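Local coordinates for protein-glutaminase (Chryseobacterium proteolyticum, PDB 3A56) that probably hydrolyses the side-chain amide of glutamine residues within proteins, giving glutamate and ammonia, and is held here as its pro-enzyme, at residues L45-Y50 with P152-Y157. Numbering follows the deposited sequence.
Sequences LTAQFY and PVDGCY
A47 and D154 bring the two segments to 5.9 Å between their CA atoms, where the loop ahead of strand 49-52 runs nearly antiparallel, at 165°, to the turn leading into helix 156-169. The carboxylate of D154 does most of the gripping. CG lies anti to the backbone N (chi1 -153°), which carries both oxygens across to the loop. OD2 accepts an almost straight hydrogen bond from A47 N (3.0 Å, 173°), while OD1 accepts one from T46 OG1 at 2.6 Å; both donors come from the syn side, somewhat out of the carboxylate plane. T46 OG1 in turn accepts from Q48 N at 3.1 Å, an ST turn that fixes the hydroxyl. Q48 lays its side chain across D154, its amide tilted against the carboxylate and its OE1 hydrogen-bonded to A291 N. An alanine at D154 removes both oxygens, and A47 N and the T46 hydroxyl would probably lose their shared acceptor group, weakening the loop's hold on the helix start. L45 closes the other end: its CD1 sits over one face of the Y157 ring, 3.5 Å from the centroid, in a CH-pi contact. Between these grips A47 CB faces the 152-157 segment and comes within 4.3 Å of C156 SG. C156 starts helix 156-169 and touches H197 on strand 196-205, consistent with the cysteine-histidine arrangement of clan CA peptidases; the pro-region loop thus probably covers the active site. S195, just ahead of that strand, pairs with the A47 backbone, W194 backs A47 CB, and Y256 of strand 255-258 meets both L45 and Y157.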
ATOM      1  N   LEU A  45       0.867  -2.706  -5.830  1.00 14.55           N
ATOM      2  CA  LEU A  45       0.328  -3.214  -4.564  1.00 18.14           C
ATOM      3  C   LEU A  45       1.328  -3.236  -3.404  1.00 12.14           C
ATOM      4  O   LEU A  45       1.107  -2.595  -2.380  1.00 16.14           O
ATOM      5  CB  LEU A  45      -0.343  -4.585  -4.740  1.00 18.31           C
ATOM      6  CG  LEU A  45      -1.287  -5.010  -3.620  1.00 25.55           C
ATOM      7  CD1 LEU A  45      -2.390  -3.966  -3.377  1.00 21.19           C
ATOM      8  CD2 LEU A  45      -1.892  -6.363  -3.968  1.00 24.92           C
ATOM      9  N   THR A  46       2.426  -3.968  -3.563  1.00 14.27           N
ATOM     10  CA  THR A  46       3.457  -3.926  -2.544  1.00 15.07           C
ATOM     11  C   THR A  46       4.091  -2.536  -2.482  1.00 14.95           C
ATOM     12  O   THR A  46       4.314  -1.897  -3.512  1.00 16.08           O
ATOM     13  CB  THR A  46       4.540  -4.994  -2.755  1.00 17.36           C
ATOM     14  OG1 THR A  46       5.547  -4.824  -1.755  1.00 14.30           O
ATOM     15  CG2 THR A  46       5.182  -4.860  -4.122  1.00 17.23           C
ATOM     16  N   ALA A  47       4.343  -2.056  -1.269  1.00 12.94           N
ATOM     17  CA  ALA A  47       5.005  -0.758  -1.091  1.00 14.22           C
ATOM     18  C   ALA A  47       6.527  -0.892  -1.060  1.00 14.29           C
ATOM     19  O   ALA A  47       7.234   0.096  -0.898  1.00 20.81           O
ATOM     20  CB  ALA A  47       4.505  -0.082   0.194  1.00 15.34           C
ATOM     21  N   GLN A  48       7.037  -2.109  -1.206  1.00 16.45           N
ATOM     22  CA  GLN A  48       8.478  -2.312  -1.082  1.00 16.00           C
ATOM     23  C   GLN A  48       9.224  -2.009  -2.361  1.00 21.87           C
ATOM     24  O   GLN A  48       8.717  -2.239  -3.460  1.00 18.42           O
ATOM     25  CB  GLN A  48       8.760  -3.751  -0.690  1.00 14.16           C
ATOM     26  CG  GLN A  48       7.993  -4.146   0.538  1.00 19.06           C
ATOM     27  CD  GLN A  48       8.120  -5.627   0.805  1.00 38.11           C
ATOM     28  OE1 GLN A  48       8.872  -6.027   1.670  1.00 32.39           O
ATOM     29  NE2 GLN A  48       7.417  -6.446   0.028  1.00 34.52           N
ATOM     30  N   PHE A  49      10.446  -1.507  -2.205  1.00 17.11           N
ATOM     31  CA  PHE A  49      11.366  -1.369  -3.318  1.00 14.15           C
ATOM     32  C   PHE A  49      12.161  -2.633  -3.509  1.00 16.12           C
ATOM     33  O   PHE A  49      12.518  -3.315  -2.537  1.00 18.91           O
ATOM     34  CB  PHE A  49      12.352  -0.234  -3.070  1.00 18.41           C
ATOM     35  CG  PHE A  49      11.789   1.130  -3.314  1.00 15.77           C
ATOM     36  CD1 PHE A  49      11.621   2.023  -2.260  1.00 21.91           C
ATOM     37  CD2 PHE A  49      11.451   1.535  -4.594  1.00 14.63           C
ATOM     38  CE1 PHE A  49      11.119   3.293  -2.481  1.00 18.95           C
ATOM     39  CE2 PHE A  49      10.946   2.815  -4.816  1.00 15.82           C
ATOM     40  CZ  PHE A  49      10.783   3.689  -3.747  1.00 15.16           C
ATOM     41  N   TYR A  50      12.450  -2.926  -4.772  1.00 15.66           N
ATOM     42  CA  TYR A  50      13.358  -4.007  -5.120  1.00 15.27           C
ATOM     43  C   TYR A  50      14.486  -3.393  -5.913  1.00 21.67           C
ATOM     44  O   TYR A  50      14.350  -2.313  -6.464  1.00 23.84           O
ATOM     45  CB  TYR A  50      12.611  -5.054  -5.927  1.00 17.45           C
ATOM     46  CG  TYR A  50      11.554  -5.721  -5.086  1.00 22.33           C
ATOM     47  CD1 TYR A  50      10.327  -5.098  -4.861  1.00 21.08           C
ATOM     48  CD2 TYR A  50      11.792  -6.946  -4.485  1.00 36.56           C
ATOM     49  CE1 TYR A  50       9.366  -5.696  -4.078  1.00 36.54           C
ATOM     50  CE2 TYR A  50      10.838  -7.551  -3.701  1.00 34.77           C
ATOM     51  CZ  TYR A  50       9.628  -6.923  -3.498  1.00 44.03           C
ATOM     52  OH  TYR A  50       8.676  -7.527  -2.714  1.00 45.11           O
ATOM     53  N   PRO A 152       4.890  -2.097   9.954  1.00 16.51           N
ATOM     54  CA  PRO A 152       4.840  -1.075   8.898  1.00 18.04           C
ATOM     55  C   PRO A 152       5.583  -1.464   7.621  1.00 18.69           C
ATOM     56  O   PRO A 152       5.498  -0.722   6.640  1.00 15.45           O
ATOM     57  CB  PRO A 152       5.542   0.120   9.551  1.00 18.05           C
ATOM     58  CG  PRO A 152       6.534  -0.535  10.467  1.00 18.35           C
ATOM     59  CD  PRO A 152       5.738  -1.671  11.079  1.00 15.94           C
ATOM     60  N   VAL A 153       6.297  -2.588   7.614  1.00 13.61           N
ATOM     61  CA  VAL A 153       7.072  -2.972   6.435  1.00 16.10           C
ATOM     62  C   VAL A 153       6.243  -2.954   5.152  1.00 16.94           C
ATOM     63  O   VAL A 153       6.670  -2.410   4.118  1.00 15.77           O
ATOM     64  CB  VAL A 153       7.720  -4.359   6.612  1.00 13.10           C
ATOM     65  CG1 VAL A 153       8.407  -4.795   5.333  1.00 18.45           C
ATOM     66  CG2 VAL A 153       8.721  -4.315   7.760  1.00 17.64           C
ATOM     67  N   ASP A 154       5.073  -3.577   5.191  1.00 16.48           N
ATOM     68  CA  ASP A 154       4.232  -3.601   3.983  1.00 15.94           C
ATOM     69  C   ASP A 154       2.787  -3.828   4.396  1.00 15.68           C
ATOM     70  O   ASP A 154       2.510  -4.025   5.574  1.00 15.68           O
ATOM     71  CB  ASP A 154       4.706  -4.706   3.036  1.00 12.98           C
ATOM     72  CG  ASP A 154       4.381  -4.425   1.574  1.00 17.87           C
ATOM     73  OD1 ASP A 154       4.857  -5.187   0.726  1.00 17.16           O
ATOM     74  OD2 ASP A 154       3.652  -3.458   1.274  1.00 19.04           O
ATOM     75  N   GLY A 155       1.878  -3.816   3.430  1.00 15.32           N
ATOM     76  CA  GLY A 155       0.485  -4.097   3.715  1.00 13.88           C
ATOM     77  C   GLY A 155      -0.388  -2.881   3.971  1.00 14.86           C
ATOM     78  O   GLY A 155      -1.531  -3.035   4.402  1.00 14.44           O
ATOM     79  N   CYS A 156       0.111  -1.678   3.678  1.00 15.29           N
ATOM     80  CA  CYS A 156      -0.679  -0.468   3.915  1.00 17.44           C
ATOM     81  C   CYS A 156      -2.044  -0.559   3.251  1.00 14.41           C
ATOM     82  O   CYS A 156      -3.050  -0.072   3.793  1.00 14.19           O
ATOM     83  CB  CYS A 156       0.042   0.768   3.360  1.00 15.90           C
ATOM     84  SG  CYS A 156       0.451   0.652   1.590  1.00 17.24           S
ATOM     85  N   TYR A 157      -2.061  -1.178   2.077  1.00 13.92           N
ATOM     86  CA  TYR A 157      -3.269  -1.250   1.264  1.00 14.41           C
ATOM     87  C   TYR A 157      -4.347  -2.065   1.993  1.00 17.23           C
ATOM     88  O   TYR A 157      -5.529  -1.684   2.018  1.00 15.76           O
ATOM     89  CB  TYR A 157      -2.932  -1.850  -0.103  1.00 15.94           C
ATOM     90  CG  TYR A 157      -2.154  -3.148  -0.047  1.00 18.63           C
ATOM     91  CD1 TYR A 157      -0.758  -3.155   0.015  1.00 15.56           C
ATOM     92  CD2 TYR A 157      -2.812  -4.367  -0.075  1.00 19.44           C
ATOM     93  CE1 TYR A 157      -0.041  -4.364   0.061  1.00 18.68           C
ATOM     94  CE2 TYR A 157      -2.118  -5.564  -0.039  1.00 20.43           C
ATOM     95  CZ  TYR A 157      -0.732  -5.562   0.034  1.00 17.98           C
ATOM     96  OH  TYR A 157      -0.038  -6.750   0.062  1.00 21.62           O
TER